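Local coordinates for protein B-agarase (Saccharophagus degradans, PDB 4BQ2) that probably hydrolyses agarose chains from their ends, as an exo-acting beta-agarase of glycoside hydrolase family 50, at residues S83-Y87 and S172-A176; S101-P105 and I668-S672; F653-A657 and N715-G719. One frame throughout, in Å; residues are numbered along the deposited sequence. Where two conformers were deposited one is given.

Interaction 1: S83-Y87 and S172-A176; sequences STQFY and SVQSA
Ser172 OG, packed 3.6 Å from Tyr87 CB, is held by several partners. Gln174 NE2 donates to Ser172 OG at 2.9 Å, and the oxygen lies in the plane of the amide; a water shared with Tyr87 O holds it as well, and the hydroxyl of Tyr51 adds a weak bond. The bond to Ser172 fixes the rotation of the Gln174 amide, which lies stacked over one face of the Tyr87 ring with the two planes only 18° apart. NE2 of Gln174 comes to 3.6 Å from Tyr87 CG, while OE1 is displaced toward the rim. CG of Gln174 anti to its carbonyl carbon (chi1 -60°) and an extended chain beyond it carry the amide over that ring. The two side chains cross at about a right angle.

Beneath this stack the backbones make an antiparallel hydrogen-bonded pair. Tyr87 N donates to Ser172 O at 2.9 Å, and Ser172 N returns a bond of 3.0 Å to Tyr87 O. This is the one bridge between the segments, whose short strand axes run at 115°. Farther along, a water takes over, donating to Gln85 O at 2.7 Å and accepting from Gln174 N.

Phe86 turns its ring edge to the same carbonyl that Tyr87 N uses, with CD1 3.4 Å from Ser172 O. Val173 CG2 meets that ring obliquely and presses on Thr84 CG2 at 3.4 Å, tighter than a usual methyl contact; the Thr84 hydroxyl itself bonds to Ser78. Strands 84-92 and 166-174 thus pair antiparallel, with these apolar groups packed against Met44 of strand 36-44 and Val182 of strand 180-191, consistent with a beta-sandwich of the carbohydrate-binding-module kind in the agarase CBM-like domain.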
loop_
_atom_site.group_PDB
_atom_site.type_symbol
_atom_site.label_atom_id
_atom_site.label_comp_id
_atom_site.label_asym_id
_atom_site.label_seq_id
_atom_site.Cartn_x
_atom_site.Cartn_y
_atom_site.Cartn_z
ATOM N N SER A 83 19.160 10.458 -0.861
ATOM C CA SER A 83 18.695 9.925 -2.127
ATOM C C SER A 83 17.366 10.598 -2.413
ATOM O O SER A 83 16.765 11.200 -1.512
ATOM C CB SER A 83 18.520 8.395 -2.085
ATOM O OG SER A 83 17.460 8.032 -1.236
ATOM N N THR A 84 16.919 10.484 -3.664
ATOM C CA THR A 84 15.727 11.138 -4.166
ATOM C C THR A 84 14.856 10.124 -4.877
ATOM O O THR A 84 15.328 9.426 -5.769
ATOM C CB THR A 84 16.124 12.237 -5.217
ATOM O OG1 THR A 84 17.054 13.138 -4.633
ATOM C CG2 THR A 84 14.899 12.996 -5.709
ATOM N N GLN A 85 13.583 10.039 -4.501
ATOM C CA GLN A 85 12.630 9.227 -5.244
ATOM C C GLN A 85 11.894 10.183 -6.197
ATOM O O GLN A 85 11.154 11.081 -5.752
ATOM C CB GLN A 85 11.641 8.488 -4.325
ATOM C CG GLN A 85 10.545 7.783 -5.128
ATOM C CD GLN A 85 9.542 7.045 -4.283
ATOM O OE1 GLN A 85 9.594 7.095 -3.042
ATOM N NE2 GLN A 85 8.567 6.407 -4.939
ATOM N N PHE A 86 12.137 10.017 -7.498
ATOM C CA PHE A 86 11.442 10.773 -8.512
ATOM C C PHE A 86 10.187 10.038 -8.964
ATOM O O PHE A 86 10.216 8.798 -9.203
ATOM C CB PHE A 86 12.352 10.961 -9.753
ATOM C CG PHE A 86 12.967 12.311 -9.855
ATOM C CD1 PHE A 86 12.315 13.448 -9.315
ATOM C CD2 PHE A 86 14.170 12.486 -10.531
ATOM C CE1 PHE A 86 12.870 14.719 -9.456
ATOM C CE2 PHE A 86 14.734 13.742 -10.667
ATOM C CZ PHE A 86 14.092 14.862 -10.111
ATOM N N TYR A 87 9.105 10.804 -9.110
ATOM C CA TYR A 87 7.919 10.356 -9.804
ATOM C C TYR A 87 7.993 10.913 -11.204
ATOM O O TYR A 87 8.165 12.120 -11.363
ATOM C CB TYR A 87 6.668 10.864 -9.093
ATOM C CG TYR A 87 6.436 10.168 -7.761
ATOM C CD1 TYR A 87 7.009 10.659 -6.602
ATOM C CD2 TYR A 87 5.660 9.018 -7.688
ATOM C CE1 TYR A 87 6.808 10.026 -5.361
ATOM C CE2 TYR A 87 5.449 8.368 -6.467
ATOM C CZ TYR A 87 6.030 8.880 -5.316
ATOM O OH TYR A 87 5.799 8.235 -4.112
ATOM N N SER A 172 8.990 14.783 -10.296
ATOM C CA SER A 172 8.635 15.419 -9.039
ATOM C C SER A 172 9.120 14.664 -7.812
ATOM O O SER A 172 9.247 13.440 -7.830
ATOM C CB SER A 172 7.126 15.651 -8.911
ATOM O OG SER A 172 6.352 14.446 -9.088
ATOM N N VAL A 173 9.314 15.433 -6.745
ATOM C CA VAL A 173 9.592 14.930 -5.414
ATOM C C VAL A 173 8.426 15.318 -4.499
ATOM O O VAL A 173 8.099 16.511 -4.393
ATOM C CB VAL A 173 10.919 15.515 -4.925
ATOM C CG1 VAL A 173 11.068 15.405 -3.415
ATOM C CG2 VAL A 173 12.098 14.854 -5.639
ATOM N N GLN A 174 7.828 14.331 -3.820
ATOM C CA GLN A 174 6.541 14.494 -3.117
ATOM C C GLN A 174 6.639 14.147 -1.631
ATOM O O GLN A 174 7.229 13.117 -1.275
ATOM C CB GLN A 174 5.488 13.611 -3.795
ATOM C CG GLN A 174 5.287 13.988 -5.254
ATOM C CD GLN A 174 4.309 13.110 -6.018
ATOM O OE1 GLN A 174 3.467 12.392 -5.449
ATOM N NE2 GLN A 174 4.426 13.162 -7.331
ATOM N N SER A 175 6.080 15.005 -0.764
ATOM C CA SER A 175 6.053 14.780 0.669
ATOM C C SER A 175 7.379 14.295 1.258
ATOM O O SER A 175 7.412 13.339 2.027
ATOM C CB SER A 175 4.934 13.790 1.037
ATOM O OG SER A 175 3.666 14.392 0.775
ATOM N N ALA A 176 8.473 14.942 0.872
ATOM C CA ALA A 176 9.776 14.678 1.431
ATOM C C ALA A 176 9.924 15.288 2.833
ATOM O O ALA A 176 9.121 16.174 3.238
ATOM C CB ALA A 176 10.851 15.224 0.490
HETATM O O HOH W 1 9.450 11.856 -3.828
HETATM O O HOH W 2 5.898 13.759 -11.739
#

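Interaction 2: S101-P105 and I668-S672; sequences SIDIP and IHAAS
His669 turns the edge of its imidazole to the strand of Ser101, Ile102 and Asp103, whose backbone lies near the ring plane. ND1 of His669 sits 3.3 Å from Ile102 CA, and its CE1 is 3.4 Å from Ser101 O. With CG anti to the carbonyl carbon (chi1 -57°), the ring lies along the strand, and NE2 on its far side is held by Gly666 O. Asp103 N, also at the ring edge, is buried with no hydrogen-bonding partner in the model.

The polar contacts are carried by water. One molecule donates to Asp103 OD1 at 2.9 Å and to Ala670 O at 2.8 Å; another joins Asp103 OD2 to Ala671 O. OD1 also makes a salt bridge to Arg150, so the carboxylate has both a charged partner and water. This is a domain interface: strand 97-104 of the CBM-like domain meets the loop that leads into helix 673-688, with Ser672 as the N-cap.

Asp103 CG also makes a close polar approach, 3.2 Å from Ala670 O, where Arg150 and the waters probably offset the crowding of oxygens. OD2 lies as close to Ala671 CA. The apolar contact comes at the loop end, where Pro105 CB and Ala671 CB touch at 3.8 Å.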
loop_
_atom_site.group_PDB
_atom_site.type_symbol
_atom_site.label_atom_id
_atom_site.label_comp_id
_atom_site.label_asym_id
_atom_site.label_seq_id
_atom_site.Cartn_x
_atom_site.Cartn_y
_atom_site.Cartn_z
ATOM N N SER A 101 8.352 5.424 -11.206
ATOM C CA SER A 101 9.138 6.037 -10.161
ATOM C C SER A 101 10.352 5.176 -9.879
ATOM O O SER A 101 10.349 3.940 -10.171
ATOM C CB SER A 101 8.282 6.198 -8.872
ATOM O OG SER A 101 9.061 6.825 -7.857
ATOM N N ILE A 102 11.385 5.800 -9.310
ATOM C CA ILE A 102 12.604 5.072 -8.928
ATOM C C ILE A 102 13.402 5.902 -7.928
ATOM O O ILE A 102 13.181 7.117 -7.801
ATOM C CB ILE A 102 13.456 4.707 -10.186
ATOM C CG1 ILE A 102 14.514 3.661 -9.855
ATOM C CG2 ILE A 102 14.079 5.954 -10.811
ATOM C CD1 ILE A 102 13.908 2.362 -9.383
ATOM N N ASP A 103 14.314 5.257 -7.203
ATOM C CA ASP A 103 15.258 5.948 -6.323
ATOM C C ASP A 103 16.425 6.460 -7.151
ATOM O O ASP A 103 16.854 5.773 -8.081
ATOM C CB ASP A 103 15.858 4.960 -5.302
ATOM C CG ASP A 103 16.590 3.812 -5.964
ATOM O OD1 ASP A 103 15.905 2.954 -6.578
ATOM O OD2 ASP A 103 17.858 3.784 -5.876
ATOM N N ILE A 104 16.911 7.653 -6.806
ATOM C CA ILE A 104 18.103 8.245 -7.403
ATOM C C ILE A 104 19.146 8.379 -6.308
ATOM O O ILE A 104 19.049 9.265 -5.436
ATOM C CB ILE A 104 17.845 9.629 -8.041
ATOM C CG1 ILE A 104 16.556 9.637 -8.887
ATOM C CG2 ILE A 104 19.093 10.069 -8.793
ATOM C CD1 ILE A 104 16.515 8.668 -10.090
ATOM N N PRO A 105 20.141 7.477 -6.315
ATOM C CA PRO A 105 21.183 7.521 -5.290
ATOM C C PRO A 105 22.136 8.691 -5.477
ATOM O O PRO A 105 22.247 9.222 -6.580
ATOM C CB PRO A 105 21.953 6.183 -5.484
ATOM C CG PRO A 105 21.011 5.307 -6.243
ATOM C CD PRO A 105 20.221 6.247 -7.129
ATOM N N ILE A 668 7.469 3.561 -1.813
ATOM C CA ILE A 668 8.443 4.577 -1.490
ATOM C C ILE A 668 9.800 3.901 -1.607
ATOM O O ILE A 668 9.951 2.746 -1.204
ATOM C CB ILE A 668 8.228 5.170 -0.072
ATOM C CG1 ILE A 668 6.894 5.958 -0.003
ATOM C CG2 ILE A 668 9.453 6.007 0.337
ATOM C CD1 ILE A 668 6.832 7.267 -0.834
ATOM N N HIS A 669 10.756 4.595 -2.219
ATOM C CA HIS A 669 11.987 3.951 -2.736
ATOM C C HIS A 669 13.250 4.499 -2.061
ATOM O O HIS A 669 13.397 5.721 -1.889
ATOM C CB HIS A 669 12.115 4.169 -4.270
ATOM C CG HIS A 669 10.945 3.674 -5.080
ATOM N ND1 HIS A 669 10.845 3.889 -6.437
ATOM C CD2 HIS A 669 9.828 2.991 -4.725
ATOM C CE1 HIS A 669 9.723 3.346 -6.891
ATOM N NE2 HIS A 669 9.085 2.800 -5.867
ATOM N N ALA A 670 14.165 3.592 -1.728
ATOM C CA ALA A 670 15.468 3.910 -1.179
ATOM C C ALA A 670 16.538 3.396 -2.130
ATOM O O ALA A 670 16.253 2.560 -3.008
ATOM C CB ALA A 670 15.642 3.256 0.193
ATOM N N ALA A 671 17.762 3.863 -1.920
ATOM C CA ALA A 671 18.899 3.588 -2.822
ATOM C C ALA A 671 19.530 2.245 -2.533
ATOM O O ALA A 671 20.262 1.720 -3.373
ATOM C CB ALA A 671 19.946 4.675 -2.683
ATOM N N SER A 672 19.241 1.693 -1.347
ATOM C CA SER A 672 19.930 0.511 -0.810
ATOM C C SER A 672 19.280 0.112 0.482
ATOM O O SER A 672 18.478 0.915 1.050
ATOM C CB SER A 672 21.416 0.829 -0.529
ATOM O OG SER A 672 21.574 1.649 0.613
HETATM O O HOH W 3 19.504 1.880 -6.131
HETATM O O HOH W 4 14.354 1.409 -4.735
#

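Interaction 3: F653-A657 and N715-G719; sequences FHIGA and NYNVG
Gly656 and Asn717 bring their backbones together, CA to CA 4.8 Å, with Asn717 O just 3.1 Å from Gly656 CA. Asn717 is the centre of an inverse gamma turn, closed by a weak bond from Val718 N to Tyr716 O. The two loops follow the neighbouring parallel strands 648-652 and 693-699, an arrangement consistent with the (beta/alpha)8 barrel expected of this glycoside hydrolase family.

Asn717 reaches Ala657 with its amide. ND2 donates to Ala657 O at 3.1 Å, but the bond is bent (142°) and reaches the oxygen from above its carbonyl plane; a weak bond to Gln673 OE1 holds ND2 as well. Ala657 N also faces Asn717 ND2 at 2.9 Å, but these are two donors and not a hydrogen bond.

Next to Asn717 in the chain, Val718 and Tyr716 meet His654. CG of His654 lies between the backbone N and the carbonyl carbon (chi1 64°), which brings the ring under Val718. Tyr716 crosses His654 at about a right angle, CD2 4.1 Å from His654 NE2, and a bound glycerol, probably from the crystallisation liquor, lies close to the tyrosine side chain. Val718 CG1 sits over the centre of the imidazole in a CH-pi contact, 3.3 Å from the ring centroid and 11° off the normal.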
loop_
_atom_site.group_PDB
_atom_site.type_symbol
_atom_site.label_atom_id
_atom_site.label_comp_id
_atom_site.label_asym_id
_atom_site.label_seq_id
_atom_site.Cartn_x
_atom_site.Cartn_y
_atom_site.Cartn_z
ATOM N N PHE A 653 2.975 2.153 6.408
ATOM C CA PHE A 653 3.970 2.862 5.596
ATOM C C PHE A 653 5.024 1.818 5.249
ATOM O O PHE A 653 5.052 0.719 5.838
ATOM C CB PHE A 653 4.615 4.052 6.328
ATOM C CG PHE A 653 5.582 3.670 7.446
ATOM C CD1 PHE A 653 5.106 3.185 8.665
ATOM C CD2 PHE A 653 6.967 3.871 7.294
ATOM C CE1 PHE A 653 5.997 2.857 9.702
ATOM C CE2 PHE A 653 7.860 3.564 8.329
ATOM C CZ PHE A 653 7.377 3.045 9.528
ATOM N N HIS A 654 5.883 2.163 4.307
ATOM C CA HIS A 654 7.042 1.321 3.989
ATOM C C HIS A 654 8.058 2.034 3.113
ATOM O O HIS A 654 7.738 3.068 2.542
ATOM C CB HIS A 654 6.683 -0.086 3.452
ATOM C CG HIS A 654 5.950 -0.140 2.130
ATOM N ND1 HIS A 654 6.274 0.626 1.012
ATOM C CD2 HIS A 654 4.946 -0.950 1.736
ATOM C CE1 HIS A 654 5.469 0.314 0.012
ATOM N NE2 HIS A 654 4.645 -0.631 0.428
ATOM N N ILE A 655 9.277 1.490 3.040
ATOM C CA ILE A 655 10.290 1.929 2.051
ATOM C C ILE A 655 10.994 0.661 1.570
ATOM O O ILE A 655 11.332 -0.199 2.381
ATOM C CB ILE A 655 11.345 2.859 2.709
ATOM C CG1 ILE A 655 10.673 4.105 3.295
ATOM C CG2 ILE A 655 12.412 3.290 1.697
ATOM C CD1 ILE A 655 10.539 4.082 4.816
ATOM N N GLY A 656 11.157 0.506 0.258
ATOM C CA GLY A 656 11.890 -0.663 -0.283
ATOM C C GLY A 656 13.095 -0.275 -1.123
ATOM O O GLY A 656 13.346 0.918 -1.393
ATOM N N ALA A 657 13.844 -1.286 -1.560
ATOM C CA ALA A 657 15.049 -1.039 -2.374
ATOM C C ALA A 657 15.152 -2.180 -3.383
ATOM O O ALA A 657 14.389 -3.150 -3.304
ATOM C CB ALA A 657 16.290 -0.991 -1.476
ATOM N N ASN A 715 4.685 -7.075 -5.691
ATOM C CA ASN A 715 5.915 -7.861 -5.665
ATOM C C ASN A 715 7.044 -7.072 -5.043
ATOM O O ASN A 715 8.137 -6.981 -5.607
ATOM C CB ASN A 715 6.291 -8.352 -7.103
ATOM C CG ASN A 715 6.547 -7.206 -8.098
ATOM O OD1 ASN A 715 6.140 -6.056 -7.882
ATOM N ND2 ASN A 715 7.255 -7.522 -9.190
ATOM N N TYR A 716 6.781 -6.481 -3.874
ATOM C CA TYR A 716 7.640 -5.449 -3.311
ATOM C C TYR A 716 8.656 -5.879 -2.246
ATOM O O TYR A 716 8.399 -6.796 -1.464
ATOM C CB TYR A 716 6.730 -4.397 -2.620
ATOM C CG TYR A 716 5.642 -3.724 -3.444
ATOM C CD1 TYR A 716 5.756 -3.574 -4.839
ATOM C CD2 TYR A 716 4.524 -3.159 -2.811
ATOM C CE1 TYR A 716 4.775 -2.943 -5.579
ATOM C CE2 TYR A 716 3.543 -2.491 -3.536
ATOM C CZ TYR A 716 3.667 -2.374 -4.911
ATOM O OH TYR A 716 2.690 -1.704 -5.638
ATOM N N ASN A 717 9.749 -5.123 -2.137
ATOM C CA ASN A 717 10.705 -5.270 -1.038
ATOM C C ASN A 717 10.240 -4.471 0.153
ATOM O O ASN A 717 10.804 -3.441 0.462
ATOM C CB ASN A 717 12.127 -4.841 -1.452
ATOM C CG ASN A 717 13.114 -4.839 -0.275
ATOM O OD1 ASN A 717 13.027 -5.683 0.672
ATOM N ND2 ASN A 717 14.010 -3.888 -0.285
ATOM N N VAL A 718 9.220 -4.967 0.841
ATOM C CA VAL A 718 8.620 -4.212 1.916
ATOM C C VAL A 718 8.711 -4.969 3.238
ATOM O O VAL A 718 8.103 -4.557 4.225
ATOM C CB VAL A 718 7.182 -3.780 1.563
ATOM C CG1 VAL A 718 7.234 -2.807 0.396
ATOM C CG2 VAL A 718 6.293 -4.969 1.229
ATOM N N GLY A 719 9.513 -6.043 3.254
ATOM C CA GLY A 719 9.632 -6.887 4.460
ATOM C C GLY A 719 10.696 -6.410 5.431
ATOM O O GLY A 719 11.663 -5.750 5.029
#

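How the interactions relate
The contacts lead from the CBM-like domain toward the probable catalytic barrel; interactions 1 and 2 are each about 17 Å from the chain centre and interaction 3 about 9 Å. Interaction 1 lies wholly within the CBM-like domain, and its strand 84-92 pairs with strand 97-104 of interaction 2, the centres being 9 Å apart. Loop 668-672 of interaction 2 bonds to the backbone of Gly656 in interaction 3 through Ile668 and Ala670; those centres are 11 Å apart. Along the chain, interaction 1 closes before interaction 3 opens, while the segments of interaction 2 alternate with those of both. The 668-672 loop thus touches both the domain's strands and loops of the probable barrel.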